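Local coordinates for protein alcohol oxidase (PDB 6F74) that binds FAD and probably acts as an oxygen-dependent oxidase of the VAO-type flavoprotein family, at residues 551-564 and 577-589. Residues are numbered along the deposited sequence; the frame is centred on the assembly and turned at random.
Sequences YIDAFYGKNYAQHL and FCRTCVGAEDFIE
V582 lies against Y556 and L564, one from each of helices 551-556 and 560-570, its two methyls going to different partners. CG2 stands over one face of the Y556 ring, 3.7 Å from the centroid and 14° off the normal, a CH-pi contact; F555 CB covers the opposite face, so that ring is clamped. CG1, placed anti to the backbone N, reaches the helical backbone, 3.5 Å from L564 N. At the ring's hydroxyl end, Y556 OH donates to T580 O (2.7 Å) from 29° out of the carbonyl plane, and a water bridges Y556 OH to T580 OG1. T580 CG2 lies over one face of the Y551 ring. Y560 OH joins two points of 577-589: it accepts from G583 N (3.1 Å, 156° at the hydrogen) and donates to the syn lone pair of E585 OE2 (2.6 Å). A phenylalanine in place of Y560 would probably leave G583 N and the E585 carboxylate without this shared partner. Packing is looser where Y551 OH stays 4.1 Å from E585 OE1, unbonded to it, and I552 CD1 adds a small contact against partly exposed E585. Residues 577-589 make two successive type II turns, C578-C581 and C581-A584, the first closed by the C578-C581 disulfide; helices of the berberine-like region thus pack against a loop whose C578 touches FAD in this VAO-type flavoprotein.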
# COMPACT_ATOMS: atom_id res chain seq x y z
N TYR A 551 13.52 9.77 -3.31
CA TYR A 551 12.18 9.17 -3.44
C TYR A 551 11.44 9.58 -4.68
O TYR A 551 10.67 8.80 -5.18
CB TYR A 551 11.26 9.45 -2.23
CG TYR A 551 10.63 10.82 -2.22
CD1 TYR A 551 9.42 11.09 -2.92
CD2 TYR A 551 11.21 11.86 -1.52
CE1 TYR A 551 8.85 12.37 -2.92
CE2 TYR A 551 10.64 13.14 -1.50
CZ TYR A 551 9.48 13.39 -2.21
OH TYR A 551 8.95 14.66 -2.22
N ILE A 552 11.65 10.80 -5.19
CA ILE A 552 10.92 11.27 -6.39
C ILE A 552 11.21 10.31 -7.55
O ILE A 552 10.30 9.80 -8.25
CB ILE A 552 11.29 12.74 -6.74
CG1 ILE A 552 10.58 13.68 -5.78
CG2 ILE A 552 10.94 13.08 -8.20
CD1 ILE A 552 10.91 15.18 -5.86
N ASP A 553 12.49 10.09 -7.75
CA ASP A 553 13.01 9.15 -8.76
C ASP A 553 12.49 7.74 -8.56
O ASP A 553 11.95 7.11 -9.49
CB ASP A 553 14.54 9.12 -8.67
CG ASP A 553 15.20 9.17 -9.98
OD1 ASP A 553 15.04 8.24 -10.78
OD2 ASP A 553 15.90 10.17 -10.21
N ALA A 554 12.64 7.26 -7.34
CA ALA A 554 12.20 5.91 -6.95
C ALA A 554 10.70 5.72 -7.23
O ALA A 554 10.31 4.77 -7.90
CB ALA A 554 12.49 5.67 -5.49
N PHE A 555 9.90 6.65 -6.75
CA PHE A 555 8.46 6.50 -6.73
C PHE A 555 7.81 6.72 -8.10
O PHE A 555 6.94 5.96 -8.51
CB PHE A 555 7.86 7.47 -5.69
CG PHE A 555 8.00 7.03 -4.24
CD1 PHE A 555 8.91 6.03 -3.83
CD2 PHE A 555 7.21 7.64 -3.26
CE1 PHE A 555 9.01 5.67 -2.49
CE2 PHE A 555 7.31 7.28 -1.93
CZ PHE A 555 8.22 6.29 -1.54
N TYR A 556 8.26 7.75 -8.81
CA TYR A 556 7.62 8.25 -10.03
C TYR A 556 8.45 8.09 -11.31
O TYR A 556 7.89 7.98 -12.41
CB TYR A 556 7.25 9.74 -9.82
CG TYR A 556 6.48 9.94 -8.55
CD1 TYR A 556 5.21 9.40 -8.39
CD2 TYR A 556 7.03 10.62 -7.47
CE1 TYR A 556 4.51 9.56 -7.19
CE2 TYR A 556 6.33 10.78 -6.28
CZ TYR A 556 5.06 10.24 -6.16
OH TYR A 556 4.35 10.40 -4.99
N GLY A 557 9.78 8.07 -11.16
CA GLY A 557 10.67 7.98 -12.30
C GLY A 557 10.51 9.14 -13.28
O GLY A 557 10.16 10.26 -12.92
N LYS A 558 10.72 8.81 -14.55
CA LYS A 558 10.67 9.77 -15.64
C LYS A 558 9.27 10.31 -15.94
O LYS A 558 9.15 11.31 -16.63
CB LYS A 558 11.27 9.12 -16.90
CG LYS A 558 12.69 8.69 -16.71
CD LYS A 558 13.30 8.38 -18.08
CE LYS A 558 14.58 7.58 -17.93
NZ LYS A 558 15.34 7.63 -19.21
N ASN A 559 8.23 9.69 -15.40
CA ASN A 559 6.87 10.25 -15.49
C ASN A 559 6.67 11.50 -14.62
O ASN A 559 5.61 12.11 -14.71
CB ASN A 559 5.81 9.21 -15.07
CG ASN A 559 5.73 8.05 -16.02
OD1 ASN A 559 6.28 8.10 -17.12
ND2 ASN A 559 5.04 6.98 -15.60
N TYR A 560 7.64 11.86 -13.79
CA TYR A 560 7.41 12.83 -12.74
C TYR A 560 7.00 14.21 -13.27
O TYR A 560 6.05 14.78 -12.77
CB TYR A 560 8.62 12.93 -11.80
CG TYR A 560 8.32 13.82 -10.65
CD1 TYR A 560 7.47 13.41 -9.64
CD2 TYR A 560 8.83 15.11 -10.59
CE1 TYR A 560 7.14 14.25 -8.58
CE2 TYR A 560 8.52 15.96 -9.54
CZ TYR A 560 7.67 15.52 -8.55
OH TYR A 560 7.35 16.37 -7.53
N ALA A 561 7.72 14.72 -14.25
CA ALA A 561 7.44 16.03 -14.85
C ALA A 561 5.98 16.14 -15.33
O ALA A 561 5.35 17.19 -15.15
CB ALA A 561 8.40 16.31 -16.01
N GLN A 562 5.47 15.07 -15.92
CA GLN A 562 4.07 15.02 -16.36
C GLN A 562 3.13 14.91 -15.19
O GLN A 562 2.06 15.52 -15.20
CB GLN A 562 3.83 13.84 -17.29
CG GLN A 562 3.45 14.20 -18.70
CD GLN A 562 3.56 13.02 -19.65
OE1 GLN A 562 2.92 13.03 -20.71
NE2 GLN A 562 4.35 11.98 -19.28
N HIS A 563 3.49 14.14 -14.17
CA HIS A 563 2.65 14.08 -12.97
C HIS A 563 2.57 15.47 -12.33
O HIS A 563 1.48 15.96 -12.02
CB HIS A 563 3.18 13.07 -11.96
CG HIS A 563 3.08 11.65 -12.41
ND1 HIS A 563 2.08 11.19 -13.24
CD2 HIS A 563 3.83 10.57 -12.11
CE1 HIS A 563 2.24 9.90 -13.44
NE2 HIS A 563 3.30 9.50 -12.78
N LEU A 564 3.73 16.10 -12.17
CA LEU A 564 3.79 17.43 -11.61
C LEU A 564 2.97 18.45 -12.40
O LEU A 564 2.32 19.26 -11.79
CB LEU A 564 5.23 17.92 -11.52
CG LEU A 564 5.53 19.14 -10.67
CD1 LEU A 564 5.02 19.02 -9.25
CD2 LEU A 564 7.05 19.36 -10.68
N PHE A 577 -2.34 18.31 -0.39
CA PHE A 577 -0.98 17.98 0.01
C PHE A 577 -0.93 16.65 0.73
O PHE A 577 -1.72 16.40 1.63
CB PHE A 577 -0.36 19.03 0.94
CG PHE A 577 1.00 18.64 1.45
CD1 PHE A 577 2.15 18.91 0.69
CD2 PHE A 577 1.14 17.94 2.63
CE1 PHE A 577 3.40 18.53 1.13
CE2 PHE A 577 2.39 17.54 3.07
CZ PHE A 577 3.52 17.83 2.31
N CYS A 578 -0.02 15.79 0.30
CA CYS A 578 0.39 14.67 1.12
C CYS A 578 1.88 14.43 1.00
O CYS A 578 2.53 14.80 0.00
CB CYS A 578 -0.43 13.39 0.86
SG CYS A 578 -0.83 13.07 -0.87
N ARG A 579 2.41 13.87 2.08
CA ARG A 579 3.84 13.57 2.25
C ARG A 579 4.35 12.64 1.13
O ARG A 579 3.77 11.61 0.90
CB ARG A 579 3.97 12.86 3.61
CG ARG A 579 5.38 12.80 4.07
CD ARG A 579 5.53 12.15 5.43
NE ARG A 579 6.94 11.75 5.47
CZ ARG A 579 7.42 10.58 5.03
NH1 ARG A 579 6.63 9.59 4.57
NH2 ARG A 579 8.72 10.40 5.08
N THR A 580 5.43 13.03 0.44
CA THR A 580 5.99 12.31 -0.72
C THR A 580 5.13 12.35 -1.98
O THR A 580 5.59 11.87 -3.03
CB THR A 580 6.33 10.80 -0.47
OG1 THR A 580 5.15 9.99 -0.44
CG2 THR A 580 7.18 10.59 0.77
N CYS A 581 3.92 12.89 -1.92
CA CYS A 581 3.04 12.93 -3.09
C CYS A 581 3.64 13.90 -4.09
O CYS A 581 4.55 14.70 -3.76
CB CYS A 581 1.59 13.31 -2.71
SG CYS A 581 0.85 12.13 -1.56
N VAL A 582 3.19 13.79 -5.33
CA VAL A 582 3.75 14.62 -6.40
C VAL A 582 3.55 16.09 -6.01
O VAL A 582 2.43 16.50 -5.62
CB VAL A 582 3.09 14.29 -7.74
CG1 VAL A 582 3.40 15.34 -8.78
CG2 VAL A 582 3.54 12.90 -8.21
N GLY A 583 4.64 16.87 -6.10
CA GLY A 583 4.60 18.29 -5.75
C GLY A 583 4.85 18.65 -4.31
O GLY A 583 4.92 19.82 -4.00
N ALA A 584 5.02 17.64 -3.44
CA ALA A 584 5.15 17.87 -2.00
C ALA A 584 6.40 18.63 -1.61
O ALA A 584 6.44 19.27 -0.56
CB ALA A 584 5.09 16.53 -1.25
N GLU A 585 7.42 18.59 -2.47
CA GLU A 585 8.65 19.35 -2.26
C GLU A 585 8.49 20.87 -2.29
O GLU A 585 9.43 21.59 -1.93
CB GLU A 585 9.71 18.93 -3.30
CG GLU A 585 9.42 19.32 -4.76
CD GLU A 585 8.60 18.30 -5.53
OE1 GLU A 585 7.84 17.45 -4.94
OE2 GLU A 585 8.73 18.38 -6.78
N ASP A 586 7.35 21.37 -2.77
CA ASP A 586 7.08 22.80 -2.70
C ASP A 586 6.58 23.25 -1.35
O ASP A 586 6.40 24.48 -1.14
CB ASP A 586 6.11 23.23 -3.81
CG ASP A 586 6.76 23.22 -5.16
OD1 ASP A 586 8.02 23.22 -5.22
OD2 ASP A 586 6.04 23.17 -6.18
N PHE A 587 6.36 22.31 -0.44
CA PHE A 587 5.95 22.57 0.94
C PHE A 587 6.93 21.98 1.96
O PHE A 587 7.75 21.11 1.64
CB PHE A 587 4.58 21.99 1.18
CG PHE A 587 3.46 22.82 0.64
CD1 PHE A 587 3.23 22.94 -0.69
CD2 PHE A 587 2.59 23.48 1.51
CE1 PHE A 587 2.17 23.71 -1.16
CE2 PHE A 587 1.54 24.22 1.06
CZ PHE A 587 1.33 24.35 -0.25
N ILE A 588 6.81 22.46 3.20
CA ILE A 588 7.49 21.90 4.35
C ILE A 588 6.43 21.41 5.33
O ILE A 588 5.64 22.20 5.83
CB ILE A 588 8.41 22.93 5.04
CG1 ILE A 588 9.44 23.47 4.05
CG2 ILE A 588 9.13 22.31 6.26
CD1 ILE A 588 10.22 24.67 4.56
N GLU A 589 6.43 20.09 5.56
CA GLU A 589 5.57 19.46 6.54
C GLU A 589 6.34 19.33 7.86
O GLU A 589 7.57 19.11 7.88
CB GLU A 589 5.10 18.09 6.09
CG GLU A 589 3.95 17.58 6.92
CD GLU A 589 3.51 16.15 6.65
OE1 GLU A 589 4.18 15.38 5.92
OE2 GLU A 589 2.44 15.79 7.17
O HOH W 1 3.35 9.21 -2.65